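Local coordinates for glycoside hydrolase family 16 protein (Akkermansia muciniphila, PDB 6T2N) that probably hydrolyses internal beta-galactosidic linkages in the O-glycans of mucin, acting as an endo-beta-galactosidase that helps start mucin breakdown in the gut, at residues A[142-146]-A[301-307]; A[157-161]-A[185-189]; A[231-236]-A[248-252]. All coordinates share one frame; numbering follows the deposited sequence.

Interaction 1 of 3, residues A[142-146]-A[301-307]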
ATOM      1  N   ASN A 142     -10.602  -2.239  -7.846  1.00 72.90           N
ATOM      2  CA  ASN A 142      -9.700  -3.426  -7.851  1.00 68.69           C
ATOM      3  C   ASN A 142      -8.848  -3.401  -9.107  1.00 67.49           C
ATOM      4  O   ASN A 142      -9.351  -2.980 -10.113  1.00 69.54           O
ATOM      5  CB  ASN A 142     -10.475  -4.724  -7.886  1.00 66.39           C
ATOM      6  CG  ASN A 142     -11.384  -4.846  -6.700  1.00 66.13           C
ATOM      7  OD1 ASN A 142     -12.309  -5.641  -6.742  1.00 69.16           O
ATOM      8  ND2 ASN A 142     -11.130  -4.063  -5.658  1.00 68.11           N
ATOM      9  N   PHE A 143      -7.600  -3.820  -9.013  1.00 67.88           N
ATOM     10  CA  PHE A 143      -6.661  -3.874 -10.158  1.00 72.27           C
ATOM     11  C   PHE A 143      -6.379  -5.338 -10.440  1.00 71.05           C
ATOM     12  O   PHE A 143      -6.237  -6.071  -9.439  1.00 71.23           O
ATOM     13  CB  PHE A 143      -5.380  -3.115  -9.819  1.00 72.72           C
ATOM     14  CG  PHE A 143      -5.631  -1.710  -9.348  1.00 71.26           C
ATOM     15  CD1 PHE A 143      -5.804  -0.684 -10.262  1.00 74.55           C
ATOM     16  CD2 PHE A 143      -5.725  -1.424  -7.997  1.00 68.58           C
ATOM     17  CE1 PHE A 143      -6.059   0.611  -9.828  1.00 74.16           C
ATOM     18  CE2 PHE A 143      -5.991  -0.132  -7.569  1.00 66.54           C
ATOM     19  CZ  PHE A 143      -6.166   0.876  -8.487  1.00 69.32           C
ATOM     20  N   MET A 144      -6.343  -5.747 -11.715  1.00 73.56           N
ATOM     21  CA  MET A 144      -5.894  -7.134 -12.098  1.00 69.59           C
ATOM     22  C   MET A 144      -5.102  -7.146 -13.396  1.00 61.97           C
ATOM     23  O   MET A 144      -5.670  -7.188 -14.443  1.00 61.55           O
ATOM     24  CB  MET A 144      -7.044  -8.121 -12.243  1.00 74.41           C
ATOM     25  CG  MET A 144      -6.550  -9.527 -12.225  1.00 79.49           C
ATOM     26  SD  MET A 144      -7.885 -10.653 -11.798  1.00 89.72           S
ATOM     27  CE  MET A 144      -7.391 -12.106 -12.730  1.00 88.13           C
ATOM     28  N   PHE A 145      -3.803  -7.134 -13.255  1.00 60.28           N
ATOM     29  CA  PHE A 145      -2.817  -7.035 -14.348  1.00 64.98           C
ATOM     30  C   PHE A 145      -2.793  -5.556 -14.772  1.00 65.87           C
ATOM     31  O   PHE A 145      -3.843  -4.866 -15.125  1.00 64.32           O
ATOM     32  CB  PHE A 145      -3.053  -8.068 -15.486  1.00 69.98           C
ATOM     33  CG  PHE A 145      -3.221  -9.507 -15.036  1.00 67.56           C
ATOM     34  CD1 PHE A 145      -2.447 -10.023 -14.006  1.00 64.08           C
ATOM     35  CD2 PHE A 145      -4.186 -10.313 -15.600  1.00 68.91           C
ATOM     36  CE1 PHE A 145      -2.664 -11.294 -13.525  1.00 64.63           C
ATOM     37  CE2 PHE A 145      -4.387 -11.598 -15.134  1.00 70.73           C
ATOM     38  CZ  PHE A 145      -3.615 -12.089 -14.106  1.00 69.48           C
ATOM     39  N   GLY A 146      -1.575  -5.056 -14.775  1.00 65.19           N
ATOM     40  CA  GLY A 146      -1.251  -3.893 -15.597  1.00 70.98           C
ATOM     41  C   GLY A 146      -0.067  -3.248 -14.971  1.00 74.02           C
ATOM     42  O   GLY A 146       0.595  -3.907 -14.175  1.00 78.97           O
ATOM     43  N   PHE A 301      -2.891   3.897 -13.306  1.00 77.82           N
ATOM     44  CA  PHE A 301      -3.009   2.474 -13.700  1.00 76.69           C
ATOM     45  C   PHE A 301      -3.132   2.372 -15.223  1.00 77.78           C
ATOM     46  O   PHE A 301      -4.047   3.045 -15.743  1.00 79.17           O
ATOM     47  CB  PHE A 301      -4.252   1.866 -13.066  1.00 75.08           C
ATOM     48  CG  PHE A 301      -4.377   0.395 -13.340  1.00 77.24           C
ATOM     49  CD1 PHE A 301      -3.311  -0.459 -13.104  1.00 76.54           C
ATOM     50  CD2 PHE A 301      -5.559  -0.139 -13.806  1.00 80.17           C
ATOM     51  CE1 PHE A 301      -3.424  -1.818 -13.303  1.00 74.86           C
ATOM     52  CE2 PHE A 301      -5.682  -1.505 -13.978  1.00 79.85           C
ATOM     53  CZ  PHE A 301      -4.619  -2.338 -13.723  1.00 78.65           C
ATOM     54  N   TYR A 302      -2.264   1.592 -15.891  1.00 78.55           N
ATOM     55  CA  TYR A 302      -2.326   1.307 -17.363  1.00 82.94           C
ATOM     56  C   TYR A 302      -2.409  -0.206 -17.681  1.00 80.49           C
ATOM     57  O   TYR A 302      -1.917  -1.039 -16.886  1.00 80.76           O
ATOM     58  CB  TYR A 302      -1.097   1.846 -18.099  1.00 85.19           C
ATOM     59  CG  TYR A 302      -0.813   3.325 -18.002  1.00 86.05           C
ATOM     60  CD1 TYR A 302      -0.176   3.860 -16.893  1.00 85.48           C
ATOM     61  CD2 TYR A 302      -1.100   4.179 -19.052  1.00 86.83           C
ATOM     62  CE1 TYR A 302       0.143   5.207 -16.812  1.00 85.55           C
ATOM     63  CE2 TYR A 302      -0.786   5.526 -18.990  1.00 87.08           C
ATOM     64  CZ  TYR A 302      -0.156   6.044 -17.871  1.00 87.75           C
ATOM     65  OH  TYR A 302       0.158   7.372 -17.780  1.00 91.39           O
ATOM     66  N   GLN A 303      -2.978  -0.550 -18.846  1.00 81.40           N
ATOM     67  CA  GLN A 303      -3.182  -1.954 -19.334  1.00 80.06           C
ATOM     68  C   GLN A 303      -2.984  -2.063 -20.859  1.00 83.03           C
ATOM     69  O   GLN A 303      -3.604  -1.300 -21.613  1.00 83.74           O
ATOM     70  CB  GLN A 303      -4.601  -2.456 -19.009  1.00 77.11           C
ATOM     71  CG  GLN A 303      -4.819  -2.800 -17.519  1.00 71.55           C
ATOM     72  CD  GLN A 303      -6.211  -3.495 -17.234  1.00 72.84           C
ATOM     73  OE1 GLN A 303      -7.178  -2.986 -17.928  1.00 68.68           O
ATOM     74  NE2 GLN A 303      -6.321  -4.459 -16.198  1.00 70.77           N
ATOM     75  N   THR A 304      -2.196  -3.032 -21.321  1.00 85.43           N
ATOM     76  CA  THR A 304      -2.188  -3.419 -22.760  1.00 90.58           C
ATOM     77  C   THR A 304      -3.455  -4.237 -23.019  1.00 92.17           C
ATOM     78  O   THR A 304      -4.063  -4.715 -22.018  1.00 90.50           O
ATOM     79  CB  THR A 304      -0.901  -4.147 -23.190  1.00 89.63           C
ATOM     80  OG1 THR A 304      -0.772  -5.433 -22.574  1.00 87.28           O
ATOM     81  CG2 THR A 304       0.340  -3.327 -22.902  1.00 87.95           C
ATOM     82  N   LYS A 305      -3.852  -4.351 -24.292  1.00 95.75           N
ATOM     83  CA  LYS A 305      -4.905  -5.290 -24.756  1.00 99.00           C
ATOM     84  C   LYS A 305      -4.677  -6.611 -24.020  1.00 98.75           C
ATOM     85  O   LYS A 305      -5.649  -7.208 -23.493  1.00 97.20           O
ATOM     86  CB  LYS A 305      -4.785  -5.491 -26.269  1.00104.68           C
ATOM     87  CG  LYS A 305      -5.819  -6.426 -26.893  1.00110.70           C
ATOM     88  CD  LYS A 305      -6.918  -5.718 -27.686  1.00115.70           C
ATOM     89  CE  LYS A 305      -6.511  -5.366 -29.105  1.00119.84           C
ATOM     90  NZ  LYS A 305      -7.452  -4.418 -29.743  1.00121.84           N
ATOM     91  N   GLU A 306      -3.398  -6.999 -23.980  1.00 98.67           N
ATOM     92  CA  GLU A 306      -2.865  -8.239 -23.373  1.00 99.09           C
ATOM     93  C   GLU A 306      -3.294  -8.346 -21.892  1.00 91.56           C
ATOM     94  O   GLU A 306      -3.822  -9.411 -21.494  1.00 86.79           O
ATOM     95  CB  GLU A 306      -1.348  -8.206 -23.592  1.00106.69           C
ATOM     96  CG  GLU A 306      -0.622  -9.482 -23.188  1.00113.06           C
ATOM     97  CD  GLU A 306      -0.806 -10.656 -24.135  1.00118.70           C
ATOM     98  OE1 GLU A 306      -1.627 -10.533 -25.086  1.00124.81           O
ATOM     99  OE2 GLU A 306      -0.129 -11.691 -23.918  1.00117.45           O
ATOM    100  N   HIS A 307      -3.075  -7.297 -21.082  1.00 89.26           N
ATOM    101  CA  HIS A 307      -3.287  -7.303 -19.579  1.00 86.26           C
ATOM    102  C   HIS A 307      -4.792  -7.394 -19.203  1.00 86.48           C
ATOM    103  O   HIS A 307      -5.133  -8.229 -18.226  1.00 85.69           O
ATOM    104  CB  HIS A 307      -2.774  -6.056 -18.843  1.00 80.43           C
ATOM    105  CG  HIS A 307      -1.173  -6.059 -18.843  1.00 82.56           C
ATOM    106  ND1 HIS A 307      -0.400  -5.480 -19.856  1.00 87.04           N
ATOM    107  CD2 HIS A 307      -0.150  -6.558 -17.942  1.00 83.32           C
ATOM    108  CE1 HIS A 307       0.975  -5.580 -19.582  1.00 86.95           C
ATOM    109  NE2 HIS A 307       1.196  -6.296 -18.420  1.00 85.18           N
TER

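Interaction 2 of 3, residues A[157-161]-A[185-189]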
ATOM      1  N   THR A 157      11.386  11.311   9.699  1.00 65.69           N
ATOM      2  CA  THR A 157      11.433  11.525  11.166  1.00 67.66           C
ATOM      3  C   THR A 157      11.390  10.144  11.845  1.00 68.34           C
ATOM      4  O   THR A 157      11.051   9.129  11.177  1.00 72.26           O
ATOM      5  CB  THR A 157      10.301  12.476  11.574  1.00 69.78           C
ATOM      6  OG1 THR A 157      10.614  13.171  12.786  1.00 73.23           O
ATOM      7  CG2 THR A 157       8.976  11.766  11.734  1.00 68.51           C
ATOM      8  N   LYS A 158      11.734  10.084  13.127  1.00 69.46           N
ATOM      9  CA  LYS A 158      11.699   8.848  13.965  1.00 67.52           C
ATOM     10  C   LYS A 158      10.266   8.299  13.999  1.00 63.34           C
ATOM     11  O   LYS A 158       9.342   8.988  14.409  1.00 61.20           O
ATOM     12  CB  LYS A 158      12.242   9.152  15.368  1.00 70.71           C
ATOM     13  CG  LYS A 158      12.782   7.987  16.175  1.00 72.39           C
ATOM     14  CD  LYS A 158      13.806   8.435  17.206  1.00 77.54           C
ATOM     15  CE  LYS A 158      14.301   7.318  18.104  1.00 80.43           C
ATOM     16  NZ  LYS A 158      13.196   6.486  18.648  1.00 78.40           N
ATOM     17  N   GLY A 159      10.093   7.090  13.494  1.00 65.04           N
ATOM     18  CA  GLY A 159       8.919   6.228  13.741  1.00 64.94           C
ATOM     19  C   GLY A 159       7.925   6.261  12.596  1.00 62.80           C
ATOM     20  O   GLY A 159       7.004   5.412  12.593  1.00 65.15           O
ATOM     21  N   ILE A 160       8.095   7.199  11.655  1.00 61.36           N
ATOM     22  CA  ILE A 160       7.209   7.284  10.464  1.00 59.89           C
ATOM     23  C   ILE A 160       7.389   6.026   9.598  1.00 59.81           C
ATOM     24  O   ILE A 160       8.528   5.523   9.441  1.00 63.57           O
ATOM     25  CB  ILE A 160       7.440   8.595   9.681  1.00 60.14           C
ATOM     26  CG1 ILE A 160       6.194   8.921   8.870  1.00 59.99           C
ATOM     27  CG2 ILE A 160       8.694   8.581   8.832  1.00 60.09           C
ATOM     28  CD1 ILE A 160       4.979   9.089   9.753  1.00 60.86           C
ATOM     29  N   TRP A 161       6.283   5.558   9.029  1.00 59.28           N
ATOM     30  CA  TRP A 161       6.214   4.350   8.183  1.00 58.58           C
ATOM     31  C   TRP A 161       5.275   4.635   7.019  1.00 54.94           C
ATOM     32  O   TRP A 161       4.085   4.327   7.040  1.00 53.93           O
ATOM     33  CB  TRP A 161       5.782   3.165   9.037  1.00 63.53           C
ATOM     34  CG  TRP A 161       5.876   1.810   8.414  1.00 65.23           C
ATOM     35  CD1 TRP A 161       5.985   1.463   7.103  1.00 68.48           C
ATOM     36  CD2 TRP A 161       5.736   0.599   9.142  1.00 74.73           C
ATOM     37  NE1 TRP A 161       5.949   0.113   6.966  1.00 70.15           N
ATOM     38  CE2 TRP A 161       5.814  -0.446   8.206  1.00 77.08           C
ATOM     39  CE3 TRP A 161       5.584   0.305  10.508  1.00 81.57           C
ATOM     40  CZ2 TRP A 161       5.725  -1.782   8.609  1.00 83.18           C
ATOM     41  CZ3 TRP A 161       5.517  -1.016  10.907  1.00 84.70           C
ATOM     42  CH2 TRP A 161       5.569  -2.045   9.959  1.00 84.95           C
ATOM     43  N   ASN A 185       9.232   2.060   4.065  1.00 57.94           N
ATOM     44  CA  ASN A 185      10.462   2.797   4.458  1.00 60.46           C
ATOM     45  C   ASN A 185      10.443   2.810   5.968  1.00 58.30           C
ATOM     46  O   ASN A 185       9.319   2.935   6.445  1.00 57.65           O
ATOM     47  CB  ASN A 185      10.421   4.208   3.865  1.00 63.35           C
ATOM     48  CG  ASN A 185      11.590   5.085   4.249  1.00 69.75           C
ATOM     49  OD1 ASN A 185      12.746   4.807   3.913  1.00 72.07           O
ATOM     50  ND2 ASN A 185      11.283   6.160   4.956  1.00 75.40           N
ATOM     51  N   ILE A 186      11.560   2.695   6.687  1.00 58.94           N
ATOM     52  CA  ILE A 186      11.455   2.918   8.162  1.00 63.79           C
ATOM     53  C   ILE A 186      12.570   3.843   8.669  1.00 68.70           C
ATOM     54  O   ILE A 186      13.690   3.765   8.120  1.00 71.21           O
ATOM     55  CB  ILE A 186      11.368   1.579   8.912  1.00 65.43           C
ATOM     56  CG1 ILE A 186      12.562   0.673   8.597  1.00 66.89           C
ATOM     57  CG2 ILE A 186      10.033   0.864   8.632  1.00 65.53           C
ATOM     58  CD1 ILE A 186      12.754  -0.443   9.613  1.00 67.78           C
ATOM     59  N   SER A 187      12.249   4.681   9.669  1.00 68.92           N
ATOM     60  CA  SER A 187      13.098   5.747  10.276  1.00 73.31           C
ATOM     61  C   SER A 187      14.593   5.405  10.349  1.00 78.89           C
ATOM     62  O   SER A 187      15.410   6.285  10.006  1.00 85.29           O
ATOM     63  CB  SER A 187      12.650   6.012  11.649  1.00 73.08           C
ATOM     64  OG  SER A 187      11.261   5.902  11.712  1.00 74.85           O
ATOM     65  N   GLN A 188      14.933   4.264  10.954  1.00 78.74           N
ATOM     66  CA  GLN A 188      16.318   3.744  11.081  1.00 81.62           C
ATOM     67  C   GLN A 188      16.496   2.936   9.802  1.00 84.45           C
ATOM     68  O   GLN A 188      15.729   1.998   9.648  1.00 98.49           O
ATOM     69  CB  GLN A 188      16.471   3.041  12.448  1.00 82.16           C
ATOM     70  CG  GLN A 188      16.016   1.595  12.561  1.00 80.43           C
ATOM     71  CD  GLN A 188      14.533   1.341  12.372  1.00 81.76           C
ATOM     72  OE1 GLN A 188      13.784   2.195  11.905  1.00 82.29           O
ATOM     73  NE2 GLN A 188      14.086   0.136  12.715  1.00 82.36           N
ATOM     74  N   GLN A 189      17.323   3.378   8.853  1.00 84.57           N
ATOM     75  CA  GLN A 189      17.270   2.979   7.403  1.00 81.43           C
ATOM     76  C   GLN A 189      16.272   3.829   6.607  1.00 77.90           C
ATOM     77  O   GLN A 189      15.401   3.282   5.921  1.00 80.72           O
ATOM     78  CB  GLN A 189      16.890   1.505   7.201  1.00 76.59           C
ATOM     79  CG  GLN A 189      17.876   0.533   7.822  1.00 75.73           C
ATOM     80  CD  GLN A 189      17.554  -0.897   7.491  1.00 74.18           C
ATOM     81  OE1 GLN A 189      16.545  -1.483   7.940  1.00 79.13           O
ATOM     82  NE2 GLN A 189      18.456  -1.471   6.725  1.00 70.63           N
TER

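Interaction 3 of 3, residues A[231-236]-A[248-252]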
ATOM      1  N   TRP A 231       2.716  -6.173 -13.923  1.00 68.50           N
ATOM      2  CA  TRP A 231       2.014  -7.394 -13.430  1.00 69.17           C
ATOM      3  C   TRP A 231       1.259  -8.067 -14.585  1.00 72.53           C
ATOM      4  O   TRP A 231       0.268  -7.496 -15.054  1.00 77.86           O
ATOM      5  CB  TRP A 231       1.086  -6.976 -12.272  1.00 69.27           C
ATOM      6  CG  TRP A 231       0.166  -8.007 -11.686  1.00 69.59           C
ATOM      7  CD1 TRP A 231       0.350  -9.352 -11.679  1.00 72.23           C
ATOM      8  CD2 TRP A 231      -1.053  -7.782 -10.958  1.00 69.12           C
ATOM      9  NE1 TRP A 231      -0.670  -9.976 -11.020  1.00 70.64           N
ATOM     10  CE2 TRP A 231      -1.554  -9.036 -10.575  1.00 71.24           C
ATOM     11  CE3 TRP A 231      -1.795  -6.656 -10.602  1.00 76.47           C
ATOM     12  CZ2 TRP A 231      -2.738  -9.191  -9.853  1.00 74.22           C
ATOM     13  CZ3 TRP A 231      -2.968  -6.802  -9.882  1.00 77.29           C
ATOM     14  CH2 TRP A 231      -3.429  -8.059  -9.504  1.00 74.49           C
ATOM     15  N   ASP A 232       1.796  -9.178 -15.090  1.00 77.46           N
ATOM     16  CA  ASP A 232       1.113 -10.237 -15.877  1.00 74.06           C
ATOM     17  C   ASP A 232       0.608 -11.376 -14.991  1.00 72.25           C
ATOM     18  O   ASP A 232       0.911 -11.413 -13.795  1.00 67.18           O
ATOM     19  CB  ASP A 232       2.137 -11.052 -16.625  1.00 75.86           C
ATOM     20  CG  ASP A 232       2.941 -10.329 -17.757  1.00 84.67           C
ATOM     21  OD1 ASP A 232       2.324  -9.938 -18.804  1.00 91.05           O
ATOM     22  OD2 ASP A 232       4.194 -10.364 -17.637  1.00 86.66           O
ATOM     23  N   LYS A 233       0.021 -12.377 -15.622  1.00 73.00           N
ATOM     24  CA  LYS A 233      -0.191 -13.720 -15.036  1.00 73.42           C
ATOM     25  C   LYS A 233       1.096 -14.632 -15.012  1.00 74.81           C
ATOM     26  O   LYS A 233       0.899 -15.766 -14.430  1.00 77.91           O
ATOM     27  CB  LYS A 233      -1.025 -14.559 -15.976  1.00 77.25           C
ATOM     28  CG  LYS A 233      -0.179 -15.042 -17.150  1.00 81.36           C
ATOM     29  CD  LYS A 233      -0.959 -15.690 -18.289  1.00 82.49           C
ATOM     30  CE  LYS A 233      -0.227 -15.562 -19.594  1.00 81.99           C
ATOM     31  NZ  LYS A 233      -0.475 -16.771 -20.376  1.00 86.50           N
ATOM     32  N   ASP A 234       2.234 -14.054 -15.470  1.00 72.81           N
ATOM     33  CA  ASP A 234       3.521 -14.786 -15.411  1.00 73.37           C
ATOM     34  C   ASP A 234       4.514 -14.167 -14.411  1.00 73.87           C
ATOM     35  O   ASP A 234       5.305 -14.986 -13.835  1.00 72.20           O
ATOM     36  CB  ASP A 234       4.146 -14.879 -16.792  1.00 76.98           C
ATOM     37  CG  ASP A 234       3.594 -16.022 -17.630  1.00 80.20           C
ATOM     38  OD1 ASP A 234       3.610 -17.199 -17.166  1.00 82.58           O
ATOM     39  OD2 ASP A 234       3.142 -15.738 -18.737  1.00 82.67           O
ATOM     40  N   SER A 235       4.515 -12.832 -14.199  1.00 73.33           N
ATOM     41  CA  SER A 235       5.376 -12.174 -13.168  1.00 70.53           C
ATOM     42  C   SER A 235       4.778 -10.885 -12.569  1.00 69.53           C
ATOM     43  O   SER A 235       3.874 -10.278 -13.177  1.00 72.10           O
ATOM     44  CB  SER A 235       6.739 -11.882 -13.727  1.00 70.07           C
ATOM     45  OG  SER A 235       6.628 -10.923 -14.764  1.00 72.93           O
ATOM     46  N   ILE A 236       5.342 -10.467 -11.425  1.00 65.75           N
ATOM     47  CA  ILE A 236       5.271  -9.086 -10.889  1.00 62.05           C
ATOM     48  C   ILE A 236       6.675  -8.499 -10.680  1.00 65.12           C
ATOM     49  O   ILE A 236       7.491  -9.112  -9.972  1.00 62.18           O
ATOM     50  CB  ILE A 236       4.483  -9.045  -9.593  1.00 59.88           C
ATOM     51  CG1 ILE A 236       3.149  -9.758  -9.734  1.00 57.33           C
ATOM     52  CG2 ILE A 236       4.281  -7.588  -9.180  1.00 64.35           C
ATOM     53  CD1 ILE A 236       2.455  -9.929  -8.429  1.00 55.50           C
ATOM     54  N   ILE A 248       8.911 -11.377  -8.854  1.00 64.79           N
ATOM     55  CA  ILE A 248       8.417 -12.723  -8.483  1.00 63.57           C
ATOM     56  C   ILE A 248       7.975 -13.437  -9.772  1.00 66.15           C
ATOM     57  O   ILE A 248       7.424 -12.747 -10.625  1.00 63.99           O
ATOM     58  CB  ILE A 248       7.305 -12.503  -7.456  1.00 64.39           C
ATOM     59  CG1 ILE A 248       6.926 -13.825  -6.797  1.00 71.69           C
ATOM     60  CG2 ILE A 248       6.093 -11.816  -8.058  1.00 61.71           C
ATOM     61  CD1 ILE A 248       5.784 -13.670  -5.820  1.00 72.73           C
ATOM     62  N   ASP A 249       8.307 -14.727  -9.989  1.00 71.48           N
ATOM     63  CA  ASP A 249       7.732 -15.521 -11.116  1.00 69.68           C
ATOM     64  C   ASP A 249       6.451 -16.157 -10.555  1.00 70.20           C
ATOM     65  O   ASP A 249       6.539 -16.851  -9.522  1.00 67.50           O
ATOM     66  CB  ASP A 249       8.783 -16.446 -11.745  1.00 71.08           C
ATOM     67  CG  ASP A 249       8.261 -17.525 -12.694  1.00 73.71           C
ATOM     68  OD1 ASP A 249       6.999 -17.544 -12.936  1.00 71.99           O
ATOM     69  OD2 ASP A 249       9.120 -18.376 -13.169  1.00 74.70           O
ATOM     70  N   LEU A 250       5.281 -15.864 -11.136  1.00 71.42           N
ATOM     71  CA  LEU A 250       3.968 -16.364 -10.600  1.00 71.50           C
ATOM     72  C   LEU A 250       3.799 -17.904 -10.844  1.00 71.06           C
ATOM     73  O   LEU A 250       2.896 -18.544 -10.209  1.00 67.56           O
ATOM     74  CB  LEU A 250       2.836 -15.540 -11.233  1.00 71.04           C
ATOM     75  CG  LEU A 250       2.351 -14.315 -10.457  1.00 70.31           C
ATOM     76  CD1 LEU A 250       3.439 -13.730  -9.574  1.00 69.43           C
ATOM     77  CD2 LEU A 250       1.824 -13.256 -11.417  1.00 69.59           C
ATOM     78  N   ASN A 251       4.627 -18.529 -11.697  1.00 69.58           N
ATOM     79  CA  ASN A 251       4.620 -20.029 -11.902  1.00 77.88           C
ATOM     80  C   ASN A 251       5.196 -20.816 -10.667  1.00 77.87           C
ATOM     81  O   ASN A 251       4.889 -21.901 -10.412  1.00 77.27           O
ATOM     82  CB  ASN A 251       5.311 -20.580 -13.225  1.00 78.41           C
ATOM     83  CG  ASN A 251       4.425 -19.874 -14.462  1.00 83.36           C
ATOM     84  OD1 ASN A 251       4.824 -18.938 -15.158  1.00 85.44           O
ATOM     85  ND2 ASN A 251       3.270 -20.284 -14.770  1.00 78.42           N
ATOM     86  N   THR A 252       5.759 -19.980  -9.685  1.00 75.36           N
ATOM     87  CA  THR A 252       6.284 -20.430  -8.354  1.00 71.83           C
ATOM     88  C   THR A 252       5.341 -20.063  -7.173  1.00 67.19           C
ATOM     89  O   THR A 252       5.504 -20.645  -6.068  1.00 65.53           O
ATOM     90  CB  THR A 252       7.674 -19.852  -8.080  1.00 68.24           C
ATOM     91  OG1 THR A 252       7.383 -18.487  -7.773  1.00 69.08           O
ATOM     92  CG2 THR A 252       8.653 -20.013  -9.229  1.00 67.23           C
TER

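Interaction 1 of 3, residues A[142-146]-A[301-307]
Phe301 holds its CG anti to the backbone N (chi1 -176°) and Phe143 holds its own anti to the carbonyl carbon, and with these torsions the two rings meet as a T-shaped pair. The edge of Phe143 points at the face of Phe301, with CD1 above the ring centre and 3.6 Å from Phe301 CG; the planes stand at 73°. Phe143 also meets Trp56 edge-to-face. Farther along, Gln303 runs extended beyond CG and brings its amide to the loop after strand 142-143: NE2 donates to Phe145 O at 2.7 Å, with an N-H...O angle of 161° and the acceptor in the amide plane. The same carbonyl oxygen sits at the edge of the Phe301 ring, near CZ. Gly146 CA lies against Tyr302 O in a CA-H...O contact, at a spot where a CB would run into that oxygen and into Phe301. His307, in the helix that follows its N-cap residue Thr304, lays its CD2 3.7 Å from Gly146 CA, while its ring stacks on Trp52. The contact is thus largely aromatic and buried, and one side-chain amide satisfies the Phe145 carbonyl that points into it.

Interaction 2 of 3, residues A[157-161]-A[185-189]
This is a side-chain-to-backbone contact at the start of strand 160-168 of the mixed beta-sheet, joining the tight turn that leads into that strand to the loop between strands 183-184 and 192-198. Ser187 carries it. Its OG, anti to the carbonyl carbon (chi1 -36°), reaches toward the type II turn from Thr157 to Ile160 and comes up to Gly159 N; the approach is consistent with a hydrogen bond from that N-H, but the modelled separation of 2.4 Å is too short, and the bond geometry is doubtful at this resolution. Ser187 OG also lies 3.3 Å from Thr157 O. Gly159 has the positive phi (100°) that favours glycine at the third position of such a turn. On the strand side, Ile186 lays its CG2 over one face of the Trp161 indole, 4.2 Å from the centroid of the five-membered ring and only 5° off its normal, a CH-pi contact. The backbone O of Asn185 approaches Trp161 CD1 at 3.7 Å. Beyond the pair, Lys158 O accepts from Tyr290 OH, and backbone bonds join Gly159 to Gly276 and Trp161 to Ala274. The arrangement is that of a type II beta turn at the start of a sheet strand, with a serine from an inter-strand loop of the family 16 domain set against it.

Interaction 3 of 3, residues A[231-236]-A[248-252]
Ile236 and Ile248 lie side by side on one face of an antiparallel hairpin, pointing the same way, and form the tight part of this contact. Ile236 CB approaches Ile248 CG2 to 3.6 Å, and the two backbones make a hydrogen-bonded pair: Ile248 N donates to Ile236 O at 2.9 Å, and Ile236 N returns a longer bond to Ile248 O. Leu250 closes the end of this apolar patch. Its CD1 touches Ile236 CG1 at 4.0 Å, while CD2 comes to the indole edge of Trp231, whose NE1 is bound to Phe263 O. Phe197 of strand 192-198 packs on both isoleucines. An alanine in place of Ile236 would keep the CB contact but is likely to leave Leu250 CD1 without its isoleucine neighbour and to thin the packing against Ile248 CG2 and Phe197.

The other side is polar and more exposed. Ser235 and Asp249 form the non-hydrogen-bonded pair, and beyond them Leu250 N donates to Asp234 O at 2.8 Å. Asp249, with CG anti to the backbone N (chi1 167°), turns OD1 back to accept from Asn251 N at 2.9 Å. Side-chain contacts between the segments are fewer here and mostly involve polar atoms, and both Asp249 and Asn251 are exposed. The whole is the open end of a two-stranded antiparallel beta hairpin, strands 235-240 and 243-249, with an Asx turn at Asp249 where the second strand gives way to a turn.

Overall arrangement
Interactions 1 and 3 lie on the same side of the chain's centre, about 14 Å apart between centres, and touch: Phe145 meets Trp231 edge-to-face, and His307 CD2 lies 3.1 Å from Trp231 O. Both reach the antiparallel sheet that holds strands 225-231, 235-240, 243-249 and 292-302. Interaction 2 sits across the centre, with nearest atoms about 18 Å from interaction 1 and 17 Å from interaction 3; it shares the mixed sheet with interaction 1. Along the chain, interaction 1 closes a long loop within which interaction 2 comes first and interaction 3 follows. Because strand 142-143 belongs to the mixed sheet and 301-302 to the antiparallel one, interaction 1 bridges the two sheets of the jelly-roll sandwich expected of family 16.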